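Local coordinates for protein probable M18 family aminopeptidase 1 (Thermotoga maritima, PDB 2GLF) that probably acts as a metal-dependent aminopeptidase of the M18 family, removing residues from the amino ends of peptides, at residues 24-29 / 41-46; 35-40 / 65-70; 103-106 / 111-114; 186-191 / 203-208. All blocks are in the same frame, centred on the assembly; numbering follows the deposited sequence.

Contact 1 of 4, residues 24-29 / 41-46; sequences MEFMSK and KRILDE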
loop_
_atom_site.group_PDB
_atom_site.type_symbol
_atom_site.label_atom_id
_atom_site.label_comp_id
_atom_site.label_asym_id
_atom_site.label_seq_id
_atom_site.Cartn_x
_atom_site.Cartn_y
_atom_site.Cartn_z
HETATM N N MSE A 24 -9.445 48.261 20.244
HETATM C CA MSE A 24 -9.176 47.239 21.247
HETATM C C MSE A 24 -10.138 47.265 22.437
HETATM O O MSE A 24 -10.466 46.215 22.984
HETATM C CB MSE A 24 -7.725 47.341 21.719
HETATM C CG MSE A 24 -6.728 46.987 20.623
HETATM SE SE MSE A 24 -4.873 46.848 21.194
HETATM C CE MSE A 24 -4.230 48.566 20.545
ATOM N N GLU A 25 -10.595 48.449 22.841
ATOM C CA GLU A 25 -11.547 48.539 23.949
ATOM C C GLU A 25 -12.822 47.803 23.538
ATOM O O GLU A 25 -13.308 46.923 24.245
ATOM C CB GLU A 25 -11.873 50.003 24.264
ATOM C CG GLU A 25 -10.719 50.777 24.877
ATOM C CD GLU A 25 -10.325 50.258 26.251
ATOM O OE1 GLU A 25 -9.314 50.743 26.806
ATOM O OE2 GLU A 25 -11.027 49.368 26.779
ATOM N N PHE A 26 -13.356 48.179 22.382
ATOM C CA PHE A 26 -14.555 47.562 21.839
ATOM C C PHE A 26 -14.365 46.049 21.803
ATOM O O PHE A 26 -15.231 45.291 22.233
ATOM C CB PHE A 26 -14.787 48.075 20.417
ATOM C CG PHE A 26 -15.984 47.476 19.735
ATOM C CD1 PHE A 26 -17.269 47.738 20.191
ATOM C CD2 PHE A 26 -15.824 46.666 18.614
ATOM C CE1 PHE A 26 -18.382 47.206 19.540
ATOM C CE2 PHE A 26 -16.926 46.127 17.950
ATOM C CZ PHE A 26 -18.212 46.399 18.417
HETATM N N MSE A 27 -13.211 45.624 21.294
HETATM C CA MSE A 27 -12.880 44.210 21.158
HETATM C C MSE A 27 -12.869 43.428 22.468
HETATM O O MSE A 27 -13.220 42.247 22.499
HETATM C CB MSE A 27 -11.531 44.069 20.453
HETATM C CG MSE A 27 -11.509 43.004 19.365
HETATM SE SE MSE A 27 -13.003 43.123 18.110
HETATM C CE MSE A 27 -13.177 45.035 18.038
ATOM N N SER A 28 -12.466 44.074 23.553
ATOM C CA SER A 28 -12.438 43.394 24.843
ATOM C C SER A 28 -13.857 43.190 25.358
ATOM O O SER A 28 -14.066 42.467 26.321
ATOM C CB SER A 28 -11.658 44.208 25.877
ATOM O OG SER A 28 -12.482 45.206 26.457
ATOM N N LYS A 29 -14.830 43.828 24.719
ATOM C CA LYS A 29 -16.214 43.704 25.156
ATOM C C LYS A 29 -17.081 42.888 24.190
ATOM O O LYS A 29 -18.169 42.442 24.555
ATOM C CB LYS A 29 -16.821 45.101 25.352
ATOM C CG LYS A 29 -16.017 46.003 26.286
ATOM C CD LYS A 29 -16.635 47.390 26.432
ATOM C CE LYS A 29 -17.955 47.341 27.193
ATOM N NZ LYS A 29 -18.627 48.677 27.281
ATOM N N LYS A 41 -25.205 48.741 20.049
ATOM C CA LYS A 41 -26.418 49.484 20.352
ATOM C C LYS A 41 -26.062 50.644 21.268
ATOM O O LYS A 41 -26.446 51.778 21.008
ATOM C CB LYS A 41 -27.459 48.587 21.026
ATOM C CG LYS A 41 -28.781 49.297 21.295
ATOM C CD LYS A 41 -29.810 48.376 21.943
ATOM C CE LYS A 41 -31.143 49.087 22.162
ATOM N NZ LYS A 41 -31.016 50.261 23.067
ATOM N N ARG A 42 -25.322 50.356 22.336
ATOM C CA ARG A 42 -24.899 51.383 23.285
ATOM C C ARG A 42 -24.249 52.543 22.544
ATOM O O ARG A 42 -24.624 53.698 22.736
ATOM C CB ARG A 42 -23.903 50.800 24.293
ATOM C CG ARG A 42 -23.069 51.846 25.012
ATOM C CD ARG A 42 -21.971 51.218 25.832
ATOM N NE ARG A 42 -20.792 52.076 25.882
ATOM C CZ ARG A 42 -19.992 52.305 24.844
ATOM N NH1 ARG A 42 -20.241 51.736 23.672
ATOM N NH2 ARG A 42 -18.941 53.105 24.970
ATOM N N ILE A 43 -23.263 52.227 21.711
ATOM C CA ILE A 43 -22.563 53.234 20.921
ATOM C C ILE A 43 -23.576 54.018 20.093
ATOM O O ILE A 43 -23.474 55.238 19.953
ATOM C CB ILE A 43 -21.548 52.572 19.967
ATOM C CG1 ILE A 43 -20.367 52.033 20.770
ATOM C CG2 ILE A 43 -21.104 53.561 18.888
ATOM C CD1 ILE A 43 -19.377 51.256 19.945
ATOM N N LEU A 44 -24.553 53.303 19.543
ATOM C CA LEU A 44 -25.590 53.924 18.735
ATOM C C LEU A 44 -26.577 54.728 19.582
ATOM O O LEU A 44 -27.161 55.697 19.101
ATOM C CB LEU A 44 -26.350 52.862 17.932
ATOM C CG LEU A 44 -25.614 52.225 16.749
ATOM C CD1 LEU A 44 -26.501 51.169 16.089
ATOM C CD2 LEU A 44 -25.224 53.313 15.746
ATOM N N ASP A 45 -26.777 54.329 20.834
ATOM C CA ASP A 45 -27.698 55.065 21.680
ATOM C C ASP A 45 -27.117 56.436 21.961
ATOM O O ASP A 45 -27.855 57.412 22.061
ATOM C CB ASP A 45 -28.007 54.288 22.951
ATOM C CG ASP A 45 -28.937 53.121 22.687
ATOM O OD1 ASP A 45 -29.824 53.266 21.820
ATOM O OD2 ASP A 45 -28.792 52.067 23.339
ATOM N N GLU A 46 -25.794 56.513 22.093
ATOM C CA GLU A 46 -25.140 57.810 22.235
ATOM C C GLU A 46 -25.174 58.169 20.746
ATOM O O GLU A 46 -25.930 57.557 19.995
ATOM C CB GLU A 46 -23.693 57.657 22.679
ATOM C CG GLU A 46 -23.486 56.748 23.859
ATOM C CD GLU A 46 -22.014 56.600 24.201
ATOM O OE1 GLU A 46 -21.226 56.238 23.301
ATOM O OE2 GLU A 46 -21.643 56.844 25.367
#
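The CA atoms nearest each other are those of Phe-26 and Ile-43, 9.9 Å apart, so helices 13-29 and 33-45 are bridged here by side-chain ends rather than by their backbones. The apolar half of the bridge is one branch against one ring. The Ile-43 tip reaches the ring of Phe-26 at an oblique approach, its CD1 standing 4.1 Å from Phe-26 CD1, and the two side chains cross at about a right angle. Phe-26 CB points past helix 33-45, but with CG opposite the backbone N (chi1 178°) the ring swings back toward Ile-43. The ring also stacks with Tyr-255 and touches Thr-36, Glu-39 and Ile-40, while Ile-43 leans on Leu-258 and Leu-262.

The polar half lies at the more exposed side. Lys-29 NZ comes obliquely within 4.3 Å of Arg-42 NE, two like charges that would be an odd pairing but for Glu-39: its carboxylate forms salt bridges with both, OE1 with Lys-29 NZ and OE2 with Arg-42 NH1, and so probably offsets their charge. Glu-46 OE1 stands off the other side of the guanidinium, displaced toward the rim. Elsewhere on helix 33-45, Lys-41 NZ and Asp-45 OD2 close a salt bridge of 2.9 Å along one helical turn.

Two successive helices joined through an aromatic contact and a shared carboxylate, and backed by helix 248-263, form part of the helical layer beside the mixed sheet of the metallopeptidase domain; the Phe-26 side chain is about 12 Å from that of the metal ligand His-92.

Contact 2 of 4, residues 35-40 / 65-70; sequences MTVKEI and YAVNRG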
loop_
_atom_site.group_PDB
_atom_site.type_symbol
_atom_site.label_atom_id
_atom_site.label_comp_id
_atom_site.label_asym_id
_atom_site.label_seq_id
_atom_site.Cartn_x
_atom_site.Cartn_y
_atom_site.Cartn_z
HETATM N N MSE A 35 -23.010 39.966 22.563
HETATM C CA MSE A 35 -22.243 41.004 23.234
HETATM C C MSE A 35 -21.905 42.149 22.293
HETATM O O MSE A 35 -21.958 43.319 22.680
HETATM C CB MSE A 35 -20.949 40.420 23.809
HETATM C CG MSE A 35 -20.981 40.182 25.307
HETATM SE SE MSE A 35 -19.514 39.073 25.925
HETATM C CE MSE A 35 -20.469 37.405 25.896
ATOM N N THR A 36 -21.546 41.818 21.058
ATOM C CA THR A 36 -21.196 42.851 20.090
ATOM C C THR A 36 -22.415 43.714 19.828
ATOM O O THR A 36 -22.315 44.935 19.800
ATOM C CB THR A 36 -20.703 42.247 18.766
ATOM O OG1 THR A 36 -19.770 41.195 19.045
ATOM C CG2 THR A 36 -20.004 43.316 17.925
ATOM N N VAL A 37 -23.572 43.083 19.648
ATOM C CA VAL A 37 -24.790 43.843 19.412
ATOM C C VAL A 37 -24.999 44.829 20.558
ATOM O O VAL A 37 -25.183 46.024 20.328
ATOM C CB VAL A 37 -26.029 42.922 19.281
ATOM C CG1 VAL A 37 -27.319 43.734 19.451
ATOM C CG2 VAL A 37 -26.025 42.251 17.908
ATOM N N LYS A 38 -24.947 44.328 21.789
ATOM C CA LYS A 38 -25.124 45.175 22.968
ATOM C C LYS A 38 -24.178 46.372 22.948
ATOM O O LYS A 38 -24.575 47.498 23.251
ATOM C CB LYS A 38 -24.878 44.377 24.251
ATOM C CG LYS A 38 -24.804 45.254 25.485
ATOM C CD LYS A 38 -24.230 44.521 26.681
ATOM C CE LYS A 38 -23.852 45.501 27.785
ATOM N NZ LYS A 38 -22.869 46.523 27.309
ATOM N N GLU A 39 -22.926 46.120 22.593
ATOM C CA GLU A 39 -21.921 47.164 22.551
ATOM C C GLU A 39 -22.177 48.139 21.400
ATOM O O GLU A 39 -21.926 49.339 21.524
ATOM C CB GLU A 39 -20.537 46.522 22.433
ATOM C CG GLU A 39 -19.376 47.458 22.693
ATOM C CD GLU A 39 -19.612 48.370 23.879
ATOM O OE1 GLU A 39 -20.313 47.955 24.830
ATOM O OE2 GLU A 39 -19.082 49.501 23.862
ATOM N N ILE A 40 -22.691 47.624 20.286
ATOM C CA ILE A 40 -22.980 48.457 19.122
ATOM C C ILE A 40 -24.214 49.314 19.379
ATOM O O ILE A 40 -24.269 50.477 18.981
ATOM C CB ILE A 40 -23.199 47.586 17.855
ATOM C CG1 ILE A 40 -21.915 46.822 17.537
ATOM C CG2 ILE A 40 -23.566 48.460 16.651
ATOM C CD1 ILE A 40 -22.054 45.852 16.383
ATOM N N TYR A 65 -31.956 52.434 13.848
ATOM C CA TYR A 65 -31.332 51.127 13.892
ATOM C C TYR A 65 -32.350 50.097 14.344
ATOM O O TYR A 65 -33.223 50.386 15.153
ATOM C CB TYR A 65 -30.122 51.123 14.839
ATOM C CG TYR A 65 -30.455 51.257 16.305
ATOM C CD1 TYR A 65 -31.122 50.237 16.990
ATOM C CD2 TYR A 65 -30.101 52.408 17.014
ATOM C CE1 TYR A 65 -31.435 50.362 18.348
ATOM C CE2 TYR A 65 -30.405 52.544 18.373
ATOM C CZ TYR A 65 -31.076 51.521 19.032
ATOM O OH TYR A 65 -31.420 51.674 20.360
ATOM N N ALA A 66 -32.236 48.892 13.808
ATOM C CA ALA A 66 -33.137 47.815 14.166
ATOM C C ALA A 66 -32.310 46.649 14.684
ATOM O O ALA A 66 -31.340 46.237 14.045
ATOM C CB ALA A 66 -33.940 47.388 12.956
ATOM N N VAL A 67 -32.676 46.140 15.854
ATOM C CA VAL A 67 -31.984 45.001 16.443
ATOM C C VAL A 67 -32.829 43.799 16.053
ATOM O O VAL A 67 -34.028 43.799 16.302
ATOM C CB VAL A 67 -31.946 45.104 17.978
ATOM C CG1 VAL A 67 -31.179 43.923 18.566
ATOM C CG2 VAL A 67 -31.312 46.416 18.390
ATOM N N ASN A 68 -32.231 42.789 15.432
ATOM C CA ASN A 68 -33.004 41.618 15.033
ATOM C C ASN A 68 -33.463 40.832 16.256
ATOM O O ASN A 68 -34.584 41.024 16.731
ATOM C CB ASN A 68 -32.192 40.718 14.096
ATOM C CG ASN A 68 -33.019 39.577 13.524
ATOM O OD1 ASN A 68 -32.690 39.019 12.476
ATOM N ND2 ASN A 68 -34.093 39.219 14.216
ATOM N N ARG A 69 -32.621 39.943 16.770
ATOM C CA ARG A 69 -33.018 39.183 17.950
ATOM C C ARG A 69 -31.922 39.204 19.002
ATOM O O ARG A 69 -31.699 38.219 19.717
ATOM C CB ARG A 69 -33.364 37.741 17.575
ATOM C CG ARG A 69 -34.707 37.578 16.861
ATOM C CD ARG A 69 -34.973 36.111 16.568
ATOM N NE ARG A 69 -36.284 35.841 15.974
ATOM C CZ ARG A 69 -36.700 36.312 14.801
ATOM N NH1 ARG A 69 -35.917 37.097 14.072
ATOM N NH2 ARG A 69 -37.896 35.973 14.344
ATOM N N GLY A 70 -31.250 40.348 19.101
ATOM C CA GLY A 70 -30.175 40.489 20.062
ATOM C C GLY A 70 -28.923 39.860 19.496
ATOM O O GLY A 70 -27.926 39.709 20.195
#
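Val-37 meets the turn after strand 64-67 with all three of its side-chain carbons, and the part nearest it is a backbone oxygen. Starting at CB, the first neighbour is Gly-70 O, 3.8 Å away. CG2 stays close to the same carbonyl, at 3.9 Å from Gly-70 O. CG1 also lies near that oxygen but reaches further: turned opposite the backbone N (chi1 163°), it extends to Val-67 CG1 at 4.0 Å, one methyl meeting one methyl as the two valines pass at a slant. No hydrogen bond joins the segments, and contact is through a few apolar atoms and the Gly-70 carbonyl.

In the fold this is a helix laid on a sheet: helix 33-45 rests against strand 64-67, which pairs antiparallel with strand 73-77 in the large mixed sheet, Val-67 also touching Ile-73 on that strand. Residues 68-70 belong to the turn between those two strands, and Gly-70, with phi at 81°, takes a backbone shape that favours glycine. Gly-70 CA comes to 6.4 Å from Val-37 CA. With an alanine in place of Val-37 both methyls go, and Val-67 CG1 would probably lose its mate on the helix, a gap opening beside the Gly-70 carbonyl. Val-37 also packs on Ile-93, next in sequence to the metal ligand His-92. From the same turn Arg-69 points away from the helix and forms a salt bridge with Asp-413 of a second subunit.

Contact 3 of 4, residues 103-106 / 111-114; sequences NPLI and IALF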
loop_
_atom_site.group_PDB
_atom_site.type_symbol
_atom_site.label_atom_id
_atom_site.label_comp_id
_atom_site.label_asym_id
_atom_site.label_seq_id
_atom_site.Cartn_x
_atom_site.Cartn_y
_atom_site.Cartn_z
ATOM N N ASN A 103 -27.377 19.448 27.048
ATOM C CA ASN A 103 -27.127 18.863 28.367
ATOM C C ASN A 103 -25.612 18.750 28.441
ATOM O O ASN A 103 -25.059 17.667 28.264
ATOM C CB ASN A 103 -27.746 17.473 28.498
ATOM C CG ASN A 103 -29.241 17.477 28.291
ATOM O OD1 ASN A 103 -29.956 18.299 28.858
ATOM N ND2 ASN A 103 -29.725 16.547 27.480
ATOM N N PRO A 104 -24.923 19.877 28.703
ATOM C CA PRO A 104 -23.464 19.948 28.795
ATOM C C PRO A 104 -22.808 19.317 30.018
ATOM O O PRO A 104 -21.665 18.872 29.941
ATOM C CB PRO A 104 -23.201 21.447 28.729
ATOM C CG PRO A 104 -24.331 21.986 29.541
ATOM C CD PRO A 104 -25.521 21.187 29.027
ATOM N N LEU A 105 -23.514 19.268 31.140
ATOM C CA LEU A 105 -22.912 18.718 32.342
ATOM C C LEU A 105 -22.959 17.197 32.485
ATOM O O LEU A 105 -24.038 16.594 32.563
ATOM C CB LEU A 105 -23.540 19.349 33.581
ATOM C CG LEU A 105 -22.593 19.863 34.672
ATOM C CD1 LEU A 105 -23.385 19.967 35.972
ATOM C CD2 LEU A 105 -21.399 18.933 34.856
ATOM N N ILE A 106 -21.772 16.594 32.521
ATOM C CA ILE A 106 -21.614 15.152 32.695
ATOM C C ILE A 106 -20.463 14.970 33.674
ATOM O O ILE A 106 -19.716 15.916 33.932
ATOM C CB ILE A 106 -21.214 14.444 31.383
ATOM C CG1 ILE A 106 -19.752 14.756 31.040
ATOM C CG2 ILE A 106 -22.096 14.908 30.255
ATOM C CD1 ILE A 106 -19.223 13.998 29.835
ATOM N N ILE A 111 -14.674 13.719 37.476
ATOM C CA ILE A 111 -14.451 15.078 36.995
ATOM C C ILE A 111 -15.688 15.639 36.293
ATOM O O ILE A 111 -16.176 15.064 35.324
ATOM C CB ILE A 111 -13.267 15.120 36.013
ATOM C CG1 ILE A 111 -11.984 14.749 36.749
ATOM C CG2 ILE A 111 -13.151 16.490 35.384
ATOM C CD1 ILE A 111 -10.756 14.707 35.860
ATOM N N ALA A 112 -16.195 16.760 36.794
ATOM C CA ALA A 112 -17.358 17.400 36.193
ATOM C C ALA A 112 -16.905 17.978 34.854
ATOM O O ALA A 112 -15.847 18.602 34.769
ATOM C CB ALA A 112 -17.881 18.503 37.103
ATOM N N LEU A 113 -17.705 17.779 33.811
ATOM C CA LEU A 113 -17.335 18.259 32.482
ATOM C C LEU A 113 -18.449 18.955 31.710
ATOM O O LEU A 113 -19.630 18.657 31.893
ATOM C CB LEU A 113 -16.852 17.084 31.637
ATOM C CG LEU A 113 -15.588 16.346 32.045
ATOM C CD1 LEU A 113 -15.532 15.020 31.312
ATOM C CD2 LEU A 113 -14.382 17.204 31.731
ATOM N N PHE A 114 -18.062 19.876 30.836
ATOM C CA PHE A 114 -19.027 20.569 29.989
ATOM C C PHE A 114 -18.744 20.131 28.564
ATOM O O PHE A 114 -17.695 20.466 28.004
ATOM C CB PHE A 114 -18.873 22.093 30.061
ATOM C CG PHE A 114 -19.380 22.699 31.326
ATOM C CD1 PHE A 114 -18.539 23.461 32.126
ATOM C CD2 PHE A 114 -20.702 22.526 31.710
ATOM C CE1 PHE A 114 -19.006 24.044 33.293
ATOM C CE2 PHE A 114 -21.183 23.105 32.875
ATOM C CZ PHE A 114 -20.331 23.868 33.671
#
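Leu-105 and Phe-114 lie directly across from each other on one face of an antiparallel hairpin, their side chains meeting at a slant. Leu-105 CG comes 4.0 Å from Phe-114 CE2, approaching neither flat over the ring nor squarely at its rim. Pro-104 is turned differently: its CB sits at the ring edge near the ring plane, 4.0 Å from Phe-114 CD2. From CG of Leu-105, the CD2 branch reaches past the Leu-113 carbonyl to Ala-112 CB at 4.2 Å.

On the reverse face Ile-106 and Leu-113 pair, again obliquely, CG1 of Ile-106 lying 3.8 Å from Leu-113 CB. Ile-106 holds CG1 between its backbone N and carbonyl carbon (chi1 73°), a position from which its CD1 runs on to the Leu-113 CD1 methyl.

Beneath them the backbones are locked in a hydrogen-bonded pair: Ile-106 N donates to Leu-113 O at 3.0 Å and Leu-113 N returns the bond to Ile-106 O at 2.7 Å. Leu-105 and Phe-114 form the neighbouring non-hydrogen-bonded pair, where Leu-105 CA makes a CA-H...O contact with Leu-113 O. The short segments run at 160°, close to antiparallel.

Helix 200-213 covers the Leu-105 and Ala-112 face through Val-201, Val-205 and Leu-206, and strand 185-189 continues the sheet beyond 111-119. Across the reverse face, Ile-106 packs on His-342 of a second subunit and Leu-113 on Pro-333 of a third.

Contact 4 of 4, residues 186-191 / 203-208; sequences LIAGTI and TNVLKI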
loop_
_atom_site.group_PDB
_atom_site.type_symbol
_atom_site.label_atom_id
_atom_site.label_comp_id
_atom_site.label_asym_id
_atom_site.label_seq_id
_atom_site.Cartn_x
_atom_site.Cartn_y
_atom_site.Cartn_z
ATOM N N LEU A 186 -14.751 21.272 28.605
ATOM C CA LEU A 186 -14.027 22.002 29.638
ATOM C C LEU A 186 -14.300 21.352 30.985
ATOM O O LEU A 186 -15.355 20.746 31.199
ATOM C CB LEU A 186 -14.430 23.487 29.693
ATOM C CG LEU A 186 -15.526 24.046 28.789
ATOM C CD1 LEU A 186 -15.742 25.507 29.125
ATOM C CD2 LEU A 186 -15.145 23.881 27.331
ATOM N N ILE A 187 -13.333 21.472 31.887
ATOM C CA ILE A 187 -13.466 20.911 33.220
ATOM C C ILE A 187 -14.395 21.796 34.055
ATOM O O ILE A 187 -14.132 22.979 34.255
ATOM C CB ILE A 187 -12.089 20.802 33.898
ATOM C CG1 ILE A 187 -11.174 19.915 33.046
ATOM C CG2 ILE A 187 -12.239 20.225 35.292
ATOM C CD1 ILE A 187 -9.796 19.698 33.624
ATOM N N ALA A 188 -15.497 21.223 34.524
ATOM C CA ALA A 188 -16.447 21.973 35.328
ATOM C C ALA A 188 -16.013 22.005 36.787
ATOM O O ALA A 188 -16.229 22.992 37.486
ATOM C CB ALA A 188 -17.827 21.356 35.209
ATOM N N GLY A 189 -15.401 20.917 37.247
ATOM C CA GLY A 189 -14.956 20.859 38.623
ATOM C C GLY A 189 -14.338 19.526 38.973
ATOM O O GLY A 189 -14.383 18.589 38.177
ATOM N N THR A 190 -13.762 19.442 40.170
ATOM C CA THR A 190 -13.127 18.211 40.623
ATOM C C THR A 190 -13.405 17.891 42.086
ATOM O O THR A 190 -13.147 16.774 42.527
ATOM C CB THR A 190 -11.604 18.261 40.442
ATOM O OG1 THR A 190 -11.066 19.309 41.255
ATOM C CG2 THR A 190 -11.244 18.508 38.987
ATOM N N ILE A 191 -13.912 18.856 42.848
ATOM C CA ILE A 191 -14.201 18.589 44.255
ATOM C C ILE A 191 -15.585 17.954 44.409
ATOM O O ILE A 191 -16.569 18.454 43.873
ATOM C CB ILE A 191 -14.055 19.890 45.137
ATOM C CG1 ILE A 191 -14.747 19.703 46.491
ATOM C CG2 ILE A 191 -14.575 21.099 44.410
ATOM C CD1 ILE A 191 -16.256 19.875 46.467
ATOM N N THR A 203 -22.817 16.936 40.911
ATOM C CA THR A 203 -23.742 17.456 41.912
ATOM C C THR A 203 -23.184 18.715 42.574
ATOM O O THR A 203 -23.908 19.692 42.785
ATOM C CB THR A 203 -24.015 16.399 43.010
ATOM O OG1 THR A 203 -24.626 15.246 42.420
ATOM C CG2 THR A 203 -24.932 16.962 44.087
ATOM N N ASN A 204 -21.897 18.687 42.903
ATOM C CA ASN A 204 -21.273 19.835 43.537
ATOM C C ASN A 204 -21.347 21.032 42.595
ATOM O O ASN A 204 -21.750 22.125 42.995
ATOM C CB ASN A 204 -19.820 19.541 43.881
ATOM C CG ASN A 204 -19.220 20.609 44.762
ATOM O OD1 ASN A 204 -19.656 20.804 45.895
ATOM N ND2 ASN A 204 -18.225 21.322 44.246
ATOM N N VAL A 205 -20.951 20.823 41.342
ATOM C CA VAL A 205 -20.999 21.887 40.349
ATOM C C VAL A 205 -22.432 22.412 40.246
ATOM O O VAL A 205 -22.661 23.625 40.255
ATOM C CB VAL A 205 -20.544 21.372 38.978
ATOM C CG1 VAL A 205 -20.895 22.375 37.882
ATOM C CG2 VAL A 205 -19.062 21.128 39.012
ATOM N N LEU A 206 -23.392 21.493 40.158
ATOM C CA LEU A 206 -24.798 21.873 40.057
ATOM C C LEU A 206 -25.246 22.709 41.240
ATOM O O LEU A 206 -26.068 23.612 41.091
ATOM C CB LEU A 206 -25.683 20.635 39.954
ATOM C CG LEU A 206 -25.819 20.046 38.554
ATOM C CD1 LEU A 206 -26.681 18.808 38.621
ATOM C CD2 LEU A 206 -26.427 21.079 37.612
ATOM N N LYS A 207 -24.706 22.397 42.414
ATOM C CA LYS A 207 -25.038 23.123 43.630
ATOM C C LYS A 207 -24.452 24.528 43.557
ATOM O O LYS A 207 -25.122 25.511 43.876
ATOM C CB LYS A 207 -24.491 22.374 44.840
ATOM C CG LYS A 207 -24.714 23.066 46.166
ATOM C CD LYS A 207 -24.819 22.037 47.276
ATOM C CE LYS A 207 -24.439 22.630 48.606
ATOM N NZ LYS A 207 -23.015 23.042 48.578
ATOM N N ILE A 208 -23.200 24.623 43.131
ATOM C CA ILE A 208 -22.557 25.915 42.998
ATOM C C ILE A 208 -23.402 26.739 42.030
ATOM O O ILE A 208 -23.742 27.886 42.311
ATOM C CB ILE A 208 -21.126 25.764 42.435
ATOM C CG1 ILE A 208 -20.253 25.044 43.457
ATOM C CG2 ILE A 208 -20.536 27.128 42.080
ATOM C CD1 ILE A 208 -18.863 24.742 42.958
HETATM O O HOH W 1 -17.146 20.403 42.080
#
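Ala-188 and Val-205 make the apolar part of this contact, methyl to methyl: Ala-188 CB lies 4.0 Å from Val-205 CG2. The same valine branch lies 3.7 Å from Ala-188 O and 4.1 Å from Gly-189 N. A CB on Gly-189 would point toward helix 200-213, and its absence probably helps the helix lie close. A second patch lies just past the strand's end. The Ile-191 side chain crosses that of Asn-204 at about a right angle, its CD1 set against the amide; both have their CG or CG1 opposite the backbone N (chi1 163° in Ile-191, -169° in Asn-204). A direct bond from the amide to Ile-191 O is ruled out by its poor angle. A water does the joining instead, accepting from Asn-204 ND2 at 2.6 Å and donating to Ile-191 O at 2.7 Å.

One shell out, a classic beta bulge shapes the strand: Ala-188 and Gly-189 both face Ala-112 of the adjoining strand, which itself packs against Val-205. Beyond the bulge, Asp-239 of a third subunit takes hydrogen bonds from the backbone N atoms of Thr-190 and Ile-191, which probably helps hold the chain where Ile-191 meets the helix.

With a leucine in place of Asn-204, the water would probably lose its donor and Ile-191 O its link to the helix. Contact with the helix rests on two chemistries: apolar packing at the bulge and, just beyond the strand, Ile-191 packed on an amide that a water bridges to its carbonyl.

The four contacts fall into two touching pairs, well separated in space, the nearest atoms of contacts 2 and 4 being about 13 Å apart. Contacts 1 and 2 have centres 10 Å apart and share helix 33-45; Tyr-65 OH joins them through Asp-45 OD1, and Glu-39 lends its carboxylate to contact 1. Contacts 3 and 4, 8 Å apart between centres, meet in one antiparallel sheet and are tied by Ala-112 O to Ala-188 N at 2.7 Å. The first pair lies nearer the manganese site, the Val-37 side chain about 10 Å from that of His-92; the second lies away from the annotated sites. Contacts 3 and 4 both touch the third subunit, while contact 2 reaches a second one through Arg-69.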